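Local coordinates for penicillin-binding protein activator LpoB (Escherichia coli, PDB 4Q6Z), which probably regulates peptidoglycan synthesis from the outer membrane as a lipoprotein activator of penicillin-binding protein 1B, represented here by its C-terminal domain, at residues D18-G23 / G56-V61; V25-S30 / D79-R84. All blocks are in the same frame, centred on the assembly; numbering follows the deposited sequence.

Contact 1. Residues D18-G23 / G56-V61; sequences DGVTAG and GKFTLV
The backbone N of G23 donates to the carbonyl O of K57 over 2.8 Å, the single hydrogen bond that joins D18-G23 to G56-V61. The N-H points at the oxygen with an angle of 150°. G23 turns here with a positive phi, and its CA lies 4.6 Å from the CA of F58. The closely packed part lies beside this bond, where the ring of F58 receives the one apolar side-chain contact. Its CG is anti to the carbonyl carbon (chi1 -75°), which swings the buried ring toward the 18-23 loop. CG1 of V20 meets the ring at its edge, 4.1 Å from CZ of F58, the two side chains crossing at about a right angle. The carbonyl O of T21 lies obliquely against the same ring, 3.8 Å from CE1 of F58. The outer side is looser: OG1 of T59 comes no nearer than 3.8 Å to the carbonyl O of G23, A22 and T59 are exposed, and the aliphatic chain of K57 leads away from the loop. The contact thus fastens the connection between helix 3-15 and strand 25-35 to the 56-61 segment that carries the short edge strand 59-60. F58 also packs on M14 of that helix and L26 of strand 25-35, while T21 N is hydrogen-bonded to the hydroxyl of Y98 on strand 98-106.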
loop_
_atom_site.group_PDB
_atom_site.type_symbol
_atom_site.label_atom_id
_atom_site.label_comp_id
_atom_site.label_asym_id
_atom_site.label_seq_id
_atom_site.Cartn_x
_atom_site.Cartn_y
_atom_site.Cartn_z
ATOM N N ASP A 18 0.966 -2.184 17.276
ATOM C CA ASP A 18 1.487 -3.400 17.867
ATOM C C ASP A 18 1.549 -4.463 16.779
ATOM O O ASP A 18 0.563 -4.700 16.105
ATOM C CB ASP A 18 0.594 -3.826 19.046
ATOM C CG ASP A 18 0.855 -2.992 20.327
ATOM O OD1 ASP A 18 0.052 -3.073 21.298
ATOM O OD2 ASP A 18 1.868 -2.253 20.359
ATOM N N GLY A 19 2.718 -5.068 16.581
ATOM C CA GLY A 19 2.930 -6.039 15.487
ATOM C C GLY A 19 3.621 -5.505 14.229
ATOM O O GLY A 19 4.039 -6.296 13.363
ATOM N N VAL A 20 3.776 -4.188 14.127
ATOM C CA VAL A 20 4.473 -3.596 12.977
ATOM C C VAL A 20 5.951 -3.339 13.260
ATOM O O VAL A 20 6.285 -2.488 14.057
ATOM C CB VAL A 20 3.821 -2.273 12.538
ATOM C CG1 VAL A 20 4.577 -1.690 11.354
ATOM C CG2 VAL A 20 2.370 -2.492 12.158
ATOM N N THR A 21 6.836 -4.060 12.587
ATOM C CA THR A 21 8.258 -3.873 12.821
ATOM C C THR A 21 8.784 -2.877 11.808
ATOM O O THR A 21 8.559 -3.030 10.610
ATOM C CB THR A 21 9.080 -5.179 12.723
ATOM O OG1 THR A 21 9.250 -5.538 11.358
ATOM C CG2 THR A 21 8.403 -6.329 13.424
ATOM N N ALA A 22 9.500 -1.868 12.288
ATOM C CA ALA A 22 10.030 -0.830 11.417
ATOM C C ALA A 22 11.258 -1.330 10.667
ATOM O O ALA A 22 11.868 -2.342 11.017
ATOM C CB ALA A 22 10.377 0.411 12.221
ATOM N N GLY A 23 11.609 -0.595 9.619
ATOM C CA GLY A 23 12.689 -0.991 8.717
ATOM C C GLY A 23 12.391 -2.230 7.892
ATOM O O GLY A 23 13.273 -2.738 7.207
ATOM N N GLY A 56 12.968 6.898 6.003
ATOM C CA GLY A 56 13.790 5.713 5.772
ATOM C C GLY A 56 13.412 4.594 6.721
ATOM O O GLY A 56 14.205 3.701 7.024
ATOM N N LYS A 57 12.177 4.657 7.192
ATOM C CA LYS A 57 11.688 3.760 8.234
ATOM C C LYS A 57 10.995 2.556 7.598
ATOM O O LYS A 57 10.624 1.599 8.274
ATOM C CB LYS A 57 10.726 4.499 9.158
ATOM C CG LYS A 57 9.556 5.120 8.393
ATOM C CD LYS A 57 9.080 6.457 8.942
ATOM C CE LYS A 57 7.732 6.813 8.318
ATOM N NZ LYS A 57 7.283 8.167 8.735
ATOM N N PHE A 58 10.812 2.614 6.285
ATOM C CA PHE A 58 10.516 1.419 5.499
ATOM C C PHE A 58 11.325 1.402 4.219
ATOM O O PHE A 58 11.454 2.423 3.538
ATOM C CB PHE A 58 9.039 1.357 5.123
ATOM C CG PHE A 58 8.134 0.960 6.257
ATOM C CD1 PHE A 58 8.204 -0.302 6.810
ATOM C CD2 PHE A 58 7.187 1.851 6.740
ATOM C CE1 PHE A 58 7.356 -0.669 7.829
ATOM C CE2 PHE A 58 6.342 1.497 7.766
ATOM C CZ PHE A 58 6.430 0.235 8.310
ATOM N N THR A 59 11.835 0.230 3.885
ATOM C CA THR A 59 12.286 -0.072 2.536
ATOM C C THR A 59 11.150 -0.544 1.613
ATOM O O THR A 59 10.358 -1.387 2.012
ATOM C CB THR A 59 13.338 -1.173 2.640
ATOM O OG1 THR A 59 13.988 -1.084 3.912
ATOM C CG2 THR A 59 14.351 -1.077 1.532
ATOM N N LEU A 60 11.057 0.009 0.398
ATOM C CA LEU A 60 9.966 -0.342 -0.538
ATOM C C LEU A 60 10.489 -1.130 -1.716
ATOM O O LEU A 60 11.563 -0.881 -2.231
ATOM C CB LEU A 60 9.201 0.892 -1.077
ATOM C CG LEU A 60 9.084 2.135 -0.182
ATOM C CD1 LEU A 60 8.437 3.280 -0.951
ATOM C CD2 LEU A 60 8.309 1.851 1.091
ATOM N N VAL A 61 9.704 -2.069 -2.182
ATOM C CA VAL A 61 10.054 -2.722 -3.423
ATOM C C VAL A 61 9.934 -1.693 -4.558
ATOM O O VAL A 61 8.882 -1.081 -4.739
ATOM C CB VAL A 61 9.139 -3.924 -3.682
ATOM C CG1 VAL A 61 9.406 -4.525 -5.052
ATOM C CG2 VAL A 61 9.307 -4.970 -2.587
#

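Contact 2. Residues V25-S30 / D79-R84; sequences VLLVDS and DSLGTR
The carboxylate of D29 lies across the base of the L81 side chain, and its OD1 accepts the backbone N-H of L81 over 3.0 Å. The donor comes to the syn side of OD1, 32° out of the carboxylate plane, and the N-H...O angle of 143° makes the bond somewhat bent. With CG anti to the backbone N (chi1 -180°), the carboxylate of D29 reaches out toward the 79-84 loop; the same OD1 also receives a weak bond from the N of S30. Further along the leucine, CD2 of L81 rests 4.0 Å from CB of D29 and meets CD2 of L27 tip to tip, so this methyl lies against both the aspartate and the end of L27. L27 points from the strand toward the loop and is buried. On the other flank the two serine hydroxyls are hydrogen-bonded, OG of S80 lying 2.6 Å from OG of S30. The peptide bond between S80 and L81 is modelled as cis. An alanine in place of D29 would probably leave the N-H of L81 without its carboxylate acceptor and the loop at S80-L81 less firmly held. L66 of helix 63-73 packs against both L27 and L81, and I90 of helix 84-93 against L27. Such packing is characteristic of the border between helical layer and sheet in a mixed alpha-beta domain, here the C-terminal domain of LpoB: a loop linking two helices is laid against the inner strand 25-35, with leucines filling the layer between helices and sheet and polar bonds fixing the loop at its margin.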
loop_
_atom_site.group_PDB
_atom_site.type_symbol
_atom_site.label_atom_id
_atom_site.label_comp_id
_atom_site.label_asym_id
_atom_site.label_seq_id
_atom_site.Cartn_x
_atom_site.Cartn_y
_atom_site.Cartn_z
ATOM N N VAL A 25 10.813 -4.411 4.801
ATOM C CA VAL A 25 10.673 -4.210 3.384
ATOM C C VAL A 25 9.222 -4.342 3.108
ATOM O O VAL A 25 8.582 -5.245 3.596
ATOM C CB VAL A 25 11.432 -5.257 2.581
ATOM C CG1 VAL A 25 11.195 -5.043 1.094
ATOM C CG2 VAL A 25 12.920 -5.200 2.931
ATOM N N LEU A 26 8.725 -3.446 2.281
ATOM C CA LEU A 26 7.311 -3.218 2.135
ATOM C C LEU A 26 6.978 -3.230 0.644
ATOM O O LEU A 26 7.425 -2.359 -0.108
ATOM C CB LEU A 26 7.022 -1.852 2.731
ATOM C CG LEU A 26 5.608 -1.586 3.167
ATOM C CD1 LEU A 26 5.404 -2.310 4.472
ATOM C CD2 LEU A 26 5.398 -0.089 3.330
ATOM N N LEU A 27 6.204 -4.213 0.213
ATOM C CA LEU A 27 5.588 -4.166 -1.123
ATOM C C LEU A 27 4.325 -3.259 -1.066
ATOM O O LEU A 27 3.305 -3.599 -0.445
ATOM C CB LEU A 27 5.310 -5.584 -1.662
ATOM C CG LEU A 27 4.599 -5.758 -3.028
ATOM C CD1 LEU A 27 5.341 -5.035 -4.122
ATOM C CD2 LEU A 27 4.417 -7.208 -3.438
ATOM N N VAL A 28 4.418 -2.077 -1.675
ATOM C CA VAL A 28 3.349 -1.066 -1.553
ATOM C C VAL A 28 2.399 -1.167 -2.750
ATOM O O VAL A 28 2.753 -0.752 -3.843
ATOM C CB VAL A 28 3.896 0.369 -1.504
ATOM C CG1 VAL A 28 2.753 1.364 -1.420
ATOM C CG2 VAL A 28 4.874 0.564 -0.354
ATOM N N ASP A 29 1.190 -1.679 -2.517
ATOM C CA ASP A 29 0.170 -1.840 -3.554
ATOM C C ASP A 29 -0.434 -0.497 -3.974
ATOM O O ASP A 29 -0.495 0.445 -3.181
ATOM C CB ASP A 29 -0.928 -2.758 -3.039
ATOM C CG ASP A 29 -2.033 -2.985 -4.058
ATOM O OD1 ASP A 29 -1.753 -2.970 -5.272
ATOM O OD2 ASP A 29 -3.195 -3.161 -3.645
ATOM N N SER A 30 -0.869 -0.415 -5.232
ATOM C CA SER A 30 -1.505 0.802 -5.761
ATOM C C SER A 30 -2.728 1.066 -4.944
ATOM O O SER A 30 -3.426 0.123 -4.593
ATOM C CB SER A 30 -1.960 0.636 -7.216
ATOM O OG SER A 30 -1.040 -0.082 -8.025
ATOM N N ASP A 79 -1.085 -4.881 -14.055
ATOM C CA ASP A 79 -2.315 -5.328 -13.399
ATOM C C ASP A 79 -2.172 -5.346 -11.866
ATOM O O ASP A 79 -2.628 -6.278 -11.201
ATOM C CB ASP A 79 -2.685 -6.743 -13.897
ATOM C CG ASP A 79 -4.192 -7.011 -13.908
ATOM O OD1 ASP A 79 -4.970 -6.162 -13.419
ATOM O OD2 ASP A 79 -4.592 -8.094 -14.406
ATOM N N SER A 80 -1.539 -4.321 -11.300
ATOM C CA SER A 80 -1.065 -4.394 -9.911
ATOM C C SER A 80 -2.202 -4.129 -8.912
ATOM O O SER A 80 -3.129 -3.405 -9.233
ATOM C CB SER A 80 0.080 -3.411 -9.677
ATOM O OG SER A 80 -0.382 -2.079 -9.630
ATOM N N LEU A 81 -2.133 -4.683 -7.699
ATOM C CA LEU A 81 -1.629 -6.054 -7.430
ATOM C C LEU A 81 -2.695 -7.106 -7.766
ATOM O O LEU A 81 -3.878 -6.785 -7.858
ATOM C CB LEU A 81 -1.165 -6.182 -5.956
ATOM C CG LEU A 81 0.297 -6.543 -5.661
ATOM C CD1 LEU A 81 1.323 -5.822 -6.528
ATOM C CD2 LEU A 81 0.571 -6.231 -4.201
ATOM N N GLY A 82 -2.282 -8.355 -7.956
ATOM C CA GLY A 82 -3.247 -9.442 -8.053
ATOM C C GLY A 82 -4.050 -9.610 -6.775
ATOM O O GLY A 82 -4.073 -8.729 -5.913
ATOM N N THR A 83 -4.718 -10.751 -6.654
ATOM C CA THR A 83 -5.301 -11.203 -5.376
ATOM C C THR A 83 -4.327 -11.037 -4.177
ATOM O O THR A 83 -3.190 -10.545 -4.305
ATOM C CB THR A 83 -5.756 -12.680 -5.521
ATOM O OG1 THR A 83 -6.099 -12.906 -6.883
ATOM C CG2 THR A 83 -6.986 -13.055 -4.635
ATOM N N ARG A 84 -4.784 -11.429 -2.997
ATOM C CA ARG A 84 -3.877 -11.650 -1.864
ATOM C C ARG A 84 -2.836 -12.721 -2.185
ATOM O O ARG A 84 -1.660 -12.544 -1.895
ATOM C CB ARG A 84 -4.653 -12.012 -0.598
ATOM C CG ARG A 84 -5.602 -10.905 -0.130
ATOM C CD ARG A 84 -5.584 -10.719 1.371
ATOM N NE ARG A 84 -5.590 -12.009 2.047
ATOM C CZ ARG A 84 -5.528 -12.182 3.363
ATOM N NH1 ARG A 84 -5.463 -11.139 4.186
ATOM N NH2 ARG A 84 -5.532 -13.417 3.856
#

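How the contacts relate
From the N terminus the chain runs through helix 3-15 into loop 18-23 and directly on into strand 25-35, so the first segments of both contacts are near neighbours in sequence. After helix 41-53, segment 56-61 returns to loop 18-23 and closes contact 1. The chain then passes through helix 63-73 before 79-84 reaches back to 25-30 and closes contact 2. The two closures cross rather than nest. The centres of contacts 1 and 2 are about 16 Å apart, yet the parallel neighbours 59-60 and 25-35 connect them through probable backbone hydrogen bonds of T59 and V61 with L26. Contact 1 ties the loop after helix 3-15 to the edge-strand segment, contact 2 the loop between helices 63-73 and 84-93 to strand 25-35.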